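Local atomic coordinates of VAO-type flavoprotein oxidase VAO615 (PDB entry 6F72), a protein that probably works as a secreted flavoprotein oxidase, carrying one bicovalently bound FAD that reacts rapidly with molecular oxygen once reduced, although no substrate has yet been identified. Residues N47-G52 with V136-K141; F326-P331 with K427-V432. All coordinates share one frame; numbering follows the deposited sequence.

Contact 1 (N47-G52 with V136-K141). With NAG (2-acetamido-2-deoxy-beta-D-glucopyranose), chain B.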
loop_
_atom_site.group_PDB
_atom_site.type_symbol
_atom_site.label_atom_id
_atom_site.label_comp_id
_atom_site.label_asym_id
_atom_site.label_seq_id
_atom_site.Cartn_x
_atom_site.Cartn_y
_atom_site.Cartn_z
ATOM N N ASN A 47 30.719 4.440 1.245
ATOM C CA ASN A 47 30.698 2.989 1.432
ATOM C C ASN A 47 31.495 2.516 2.674
ATOM O O ASN A 47 31.076 1.572 3.355
ATOM C CB ASN A 47 31.171 2.275 0.163
ATOM C CG ASN A 47 30.754 0.817 0.121
ATOM O OD1 ASN A 47 29.893 0.384 0.885
ATOM N ND2 ASN A 47 31.370 0.050 -0.786
ATOM N N LYS A 48 32.624 3.179 2.953
ATOM C CA LYS A 48 33.418 2.931 4.166
ATOM C C LYS A 48 32.609 3.257 5.432
ATOM O O LYS A 48 32.410 2.384 6.281
ATOM C CB LYS A 48 34.724 3.735 4.135
ATOM C CG LYS A 48 35.706 3.398 5.249
ATOM C CD LYS A 48 36.783 4.470 5.364
ATOM C CE LYS A 48 37.703 4.251 6.552
ATOM N NZ LYS A 48 38.810 3.304 6.252
ATOM N N THR A 49 32.137 4.506 5.519
ATOM C CA THR A 49 31.232 4.983 6.571
ATOM C C THR A 49 30.079 4.005 6.823
ATOM O O THR A 49 29.725 3.740 7.979
ATOM C CB THR A 49 30.648 6.373 6.226
ATOM O OG1 THR A 49 31.678 7.220 5.709
ATOM C CG2 THR A 49 30.068 7.031 7.453
ATOM N N LEU A 50 29.522 3.468 5.736
ATOM C CA LEU A 50 28.414 2.507 5.773
ATOM C C LEU A 50 28.816 1.054 6.050
ATOM O O LEU A 50 27.966 0.150 5.976
ATOM C CB LEU A 50 27.623 2.571 4.458
ATOM C CG LEU A 50 26.828 3.842 4.173
ATOM C CD1 LEU A 50 26.151 3.745 2.809
ATOM C CD2 LEU A 50 25.800 4.108 5.266
ATOM N N ASN A 51 30.106 0.832 6.336
ATOM C CA ASN A 51 30.636 -0.496 6.693
ATOM C C ASN A 51 30.409 -1.514 5.528
ATOM O O ASN A 51 30.062 -2.680 5.735
ATOM C CB ASN A 51 30.013 -0.867 8.070
ATOM C CG ASN A 51 30.076 -2.347 8.417
ATOM O OD1 ASN A 51 31.109 -3.009 8.267
ATOM N ND2 ASN A 51 28.953 -2.869 8.921
ATOM N N GLY A 52 30.597 -1.042 4.291
ATOM C CA GLY A 52 30.372 -1.859 3.091
ATOM C C GLY A 52 28.929 -2.039 2.616
ATOM O O GLY A 52 28.663 -2.872 1.743
ATOM N N VAL A 136 21.612 5.570 8.115
ATOM C CA VAL A 136 20.691 6.620 7.648
ATOM C C VAL A 136 21.320 7.999 7.855
ATOM O O VAL A 136 21.375 8.795 6.926
ATOM C CB VAL A 136 19.310 6.524 8.339
ATOM C CG1 VAL A 136 18.365 7.616 7.851
ATOM C CG2 VAL A 136 18.690 5.153 8.121
ATOM N N GLN A 137 21.812 8.258 9.068
ATOM C CA GLN A 137 22.491 9.512 9.391
ATOM C C GLN A 137 23.651 9.789 8.432
ATOM O O GLN A 137 23.797 10.912 7.946
ATOM C CB GLN A 137 22.984 9.503 10.841
ATOM C CG GLN A 137 21.870 9.639 11.879
ATOM C CD GLN A 137 22.308 9.259 13.295
ATOM O OE1 GLN A 137 23.284 8.526 13.491
ATOM N NE2 GLN A 137 21.566 9.752 14.292
ATOM N N ALA A 138 24.455 8.759 8.165
ATOM C CA ALA A 138 25.567 8.840 7.214
ATOM C C ALA A 138 25.089 9.177 5.800
ATOM O O ALA A 138 25.613 10.106 5.172
ATOM C CB ALA A 138 26.364 7.541 7.214
ATOM N N ALA A 139 24.086 8.436 5.324
ATOM C CA ALA A 139 23.536 8.621 3.980
ATOM C C ALA A 139 22.914 10.000 3.776
ATOM O O ALA A 139 23.135 10.634 2.732
ATOM C CB ALA A 139 22.542 7.524 3.651
ATOM N N LEU A 140 22.166 10.458 4.787
ATOM C CA LEU A 140 21.580 11.802 4.800
ATOM C C LEU A 140 22.653 12.888 4.768
ATOM O O LEU A 140 22.532 13.848 4.011
ATOM C CB LEU A 140 20.650 11.997 6.010
ATOM C CG LEU A 140 19.330 11.217 6.118
ATOM C CD1 LEU A 140 18.702 11.401 7.495
ATOM C CD2 LEU A 140 18.330 11.617 5.042
ATOM N N LYS A 141 23.709 12.726 5.567
ATOM C CA LYS A 141 24.812 13.698 5.582
ATOM C C LYS A 141 25.477 13.773 4.213
ATOM O O LYS A 141 25.739 14.869 3.700
ATOM C CB LYS A 141 25.871 13.361 6.642
ATOM C CG LYS A 141 25.470 13.730 8.046
ATOM C CD LYS A 141 26.660 14.234 8.848
ATOM C CE LYS A 141 26.202 15.021 10.069
ATOM N NZ LYS A 141 25.252 16.125 9.726
HETATM C C1 NAG B . 31.092 -1.359 -0.967
HETATM C C2 NAG B . 31.004 -1.959 -2.383
HETATM C C3 NAG B . 30.567 -3.419 -2.299
HETATM C C4 NAG B . 31.516 -4.255 -1.430
HETATM C C5 NAG B . 31.845 -3.597 -0.073
HETATM C C6 NAG B . 33.236 -4.023 0.396
HETATM C C7 NAG B . 30.375 -0.073 -3.879
HETATM C C8 NAG B . 29.236 0.524 -4.654
HETATM N N2 NAG B . 30.080 -1.199 -3.215
HETATM O O3 NAG B . 30.523 -3.975 -3.614
HETATM O O4 NAG B . 30.958 -5.573 -1.241
HETATM O O5 NAG B . 31.890 -2.154 -0.069
HETATM O O6 NAG B . 33.200 -5.355 0.918
HETATM O O7 NAG B . 31.476 0.459 -3.867
#
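A single methyl group, CB of Ala138, receives both residues that reach it from the end of helix 40-49. Thr49 comes in methyl first, its CG2 lying 3.7 Å from Ala138 CB, while CD2 of Leu50 meets that same CB at 4.0 Å. With chi1 at -43°, Thr49 has its CG2 opposite the backbone N and its OG1 beside it; the hydroxyl bonds back to the carbonyl of Lys45, so the threonine's polar end is spent on its own helix and its methyl faces Ala138. Leu50 sits deeper, and its side chain also lies on Val128. Ala138 belongs to helix 133-146, the crossover of a beta-alpha-beta unit in the FAD-binding PCMH-type domain: it links parallel strands 126-129 and 150-153, with strand 169-172 between them, and Ala139 turns onto Val128, Leu169 and Leu171 of that sheet. Helix 40-49 ends beside it in a Schellman motif. Gly52 N bonds to Asn47 O (2.8 Å), Asn51 N bonds to Lys48 O (2.8 Å), and Asn51 takes positive phi, 61°. Within this last turn, Asn47 carries an N-linked glycan through a 1.4 Å bond from ND2 to NAG C1. Its OD1 accepts from Leu54 N, which helps fix the amide plane, and Gly52 CA passes 3.5 Å from the sugar O5.

Contact 2 (F326-P331 with K427-V432)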
loop_
_atom_site.group_PDB
_atom_site.type_symbol
_atom_site.label_atom_id
_atom_site.label_comp_id
_atom_site.label_asym_id
_atom_site.label_seq_id
_atom_site.Cartn_x
_atom_site.Cartn_y
_atom_site.Cartn_z
ATOM N N PHE A 326 -26.627 -6.059 -1.525
ATOM C CA PHE A 326 -25.484 -6.569 -0.749
ATOM C C PHE A 326 -24.781 -5.425 -0.025
ATOM O O PHE A 326 -24.485 -5.529 1.176
ATOM C CB PHE A 326 -24.519 -7.301 -1.693
ATOM C CG PHE A 326 -23.198 -7.695 -1.076
ATOM C CD1 PHE A 326 -23.082 -8.858 -0.314
ATOM C CD2 PHE A 326 -22.049 -6.928 -1.310
ATOM C CE1 PHE A 326 -21.855 -9.233 0.230
ATOM C CE2 PHE A 326 -20.820 -7.294 -0.768
ATOM C CZ PHE A 326 -20.724 -8.452 -0.001
ATOM N N HIS A 327 -24.533 -4.338 -0.764
ATOM C CA HIS A 327 -23.929 -3.130 -0.217
ATOM C C HIS A 327 -24.772 -2.515 0.895
ATOM O O HIS A 327 -24.243 -2.201 1.966
ATOM C CB HIS A 327 -23.707 -2.099 -1.308
ATOM C CG HIS A 327 -22.523 -2.381 -2.169
ATOM N ND1 HIS A 327 -22.349 -1.783 -3.396
ATOM C CD2 HIS A 327 -21.456 -3.195 -1.984
ATOM C CE1 HIS A 327 -21.221 -2.216 -3.932
ATOM N NE2 HIS A 327 -20.656 -3.062 -3.089
ATOM N N ALA A 328 -26.072 -2.353 0.630
ATOM C CA ALA A 328 -27.017 -1.823 1.611
ATOM C C ALA A 328 -27.136 -2.712 2.857
ATOM O O ALA A 328 -27.496 -2.220 3.922
ATOM C CB ALA A 328 -28.390 -1.584 0.974
ATOM N N LEU A 329 -26.814 -4.000 2.725
ATOM C CA LEU A 329 -26.923 -4.942 3.847
ATOM C C LEU A 329 -25.683 -5.045 4.756
ATOM O O LEU A 329 -25.748 -5.619 5.859
ATOM C CB LEU A 329 -27.379 -6.325 3.360
ATOM C CG LEU A 329 -28.885 -6.492 3.096
ATOM C CD1 LEU A 329 -29.152 -7.897 2.597
ATOM C CD2 LEU A 329 -29.755 -6.207 4.317
ATOM N N LEU A 330 -24.572 -4.471 4.289
ATOM C CA LEU A 330 -23.310 -4.438 5.044
ATOM C C LEU A 330 -23.323 -3.749 6.415
ATOM O O LEU A 330 -22.730 -4.302 7.342
ATOM C CB LEU A 330 -22.172 -3.866 4.189
ATOM C CG LEU A 330 -21.729 -4.670 2.968
ATOM C CD1 LEU A 330 -20.807 -3.816 2.125
ATOM C CD2 LEU A 330 -21.067 -5.980 3.365
ATOM N N PRO A 331 -23.956 -2.552 6.557
ATOM C CA PRO A 331 -23.872 -1.783 7.810
ATOM C C PRO A 331 -23.874 -2.547 9.146
ATOM O O PRO A 331 -22.919 -2.398 9.906
ATOM C CB PRO A 331 -25.064 -0.831 7.707
ATOM C CG PRO A 331 -25.080 -0.499 6.261
ATOM C CD PRO A 331 -24.667 -1.756 5.529
ATOM N N LYS A 427 -31.126 6.126 -3.562
ATOM C CA LYS A 427 -30.870 7.151 -4.578
ATOM C C LYS A 427 -29.387 7.277 -4.926
ATOM O O LYS A 427 -29.000 7.113 -6.076
ATOM C CB LYS A 427 -31.380 8.497 -4.071
ATOM C CG LYS A 427 -31.622 9.558 -5.136
ATOM C CD LYS A 427 -33.067 9.567 -5.651
ATOM C CE LYS A 427 -34.151 9.720 -4.572
ATOM N NZ LYS A 427 -33.879 10.774 -3.548
ATOM N N SER A 428 -28.573 7.603 -3.929
ATOM C CA SER A 428 -27.135 7.726 -4.119
ATOM C C SER A 428 -26.472 6.356 -4.355
ATOM O O SER A 428 -25.475 6.271 -5.075
ATOM C CB SER A 428 -26.491 8.515 -2.973
ATOM O OG SER A 428 -27.033 8.155 -1.714
ATOM N N ASN A 429 -27.052 5.295 -3.782
ATOM C CA ASN A 429 -26.593 3.921 -4.016
ATOM C C ASN A 429 -26.748 3.450 -5.473
ATOM O O ASN A 429 -25.960 2.616 -5.961
ATOM C CB ASN A 429 -27.298 2.933 -3.085
ATOM C CG ASN A 429 -26.505 1.644 -2.904
ATOM O OD1 ASN A 429 -25.280 1.650 -2.968
ATOM N ND2 ASN A 429 -27.205 0.535 -2.681
ATOM N N ALA A 430 -27.772 3.974 -6.149
ATOM C CA ALA A 430 -27.980 3.710 -7.570
ATOM C C ALA A 430 -26.813 4.278 -8.379
ATOM O O ALA A 430 -26.274 3.582 -9.235
ATOM C CB ALA A 430 -29.310 4.285 -8.035
ATOM N N VAL A 431 -26.404 5.513 -8.068
ATOM C CA VAL A 431 -25.207 6.132 -8.666
ATOM C C VAL A 431 -23.940 5.281 -8.419
ATOM O O VAL A 431 -23.172 5.021 -9.365
ATOM C CB VAL A 431 -25.011 7.603 -8.207
ATOM C CG1 VAL A 431 -23.700 8.185 -8.732
ATOM C CG2 VAL A 431 -26.188 8.465 -8.642
ATOM N N VAL A 432 -23.748 4.830 -7.175
ATOM C CA VAL A 432 -22.629 3.928 -6.825
ATOM C C VAL A 432 -22.672 2.670 -7.701
ATOM O O VAL A 432 -21.661 2.316 -8.324
ATOM C CB VAL A 432 -22.599 3.573 -5.308
ATOM C CG1 VAL A 432 -21.497 2.566 -4.989
ATOM C CG2 VAL A 432 -22.409 4.822 -4.457
HETATM O O HOH W 1 -24.153 -0.042 -4.717
#
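His327 meets Asn429 chiefly through a bridging water. Its ND1 lies 2.8 Å from the water oxygen, which sits in the plane of the imidazole at the ring's edge, and the same water donates to Asn429 OD1 at 2.7 Å. The angle at the water between these two atoms is about 111°, close to tetrahedral. The direct approach is looser: His327 CB stays 4.4 Å from Asn429 OD1. One residue on, Ala328 CB comes within 4.4 Å of the other end of the amide, Asn429 ND2. That nitrogen bonds to the carbonyl of Ala324, one turn before Ala328 in helix 316-335, so carbonyl and water together set which way round the amide lies. Asn429 spans the gap because its CG is opposite the backbone N (chi1 -158°), across a backbone separation of 8.1 Å between Ala328 CA and Asn429 CA. Both helices, 316-335 and 426-439, belong to the part of the chain built around a seven-stranded antiparallel sheet, the arrangement of the substrate domain in VAO-type oxidases. Leu329 turns onto Phe370 of helix 360-376, while Leu330 packs against Leu474 and Met473 of strand 472-480, and its CD2 lies above the Phe326 ring, displaced toward the rim. At Pro331 the helix kinks, since the proline nitrogen has no hydrogen to give to the turn before.

The two contacts stand on opposite sides of the molecule, their centres 54 Å apart, and share no helix or strand. Contact 1 is partly buried and belongs to the FAD-binding side of the fold, where the end of a glycosylated helix leans on a crossover helix. Contact 2, more deeply buried, pairs two helices associated with the large antiparallel sheet. Both cover little area, 127 and 108 Å², yet by different means: methyl groups alone meet in contact 1, whereas contact 2 depends on a water and an oriented amide. Each also has a glycan close by, covalently attached to Asn47 in the first and touching Val431 in the second.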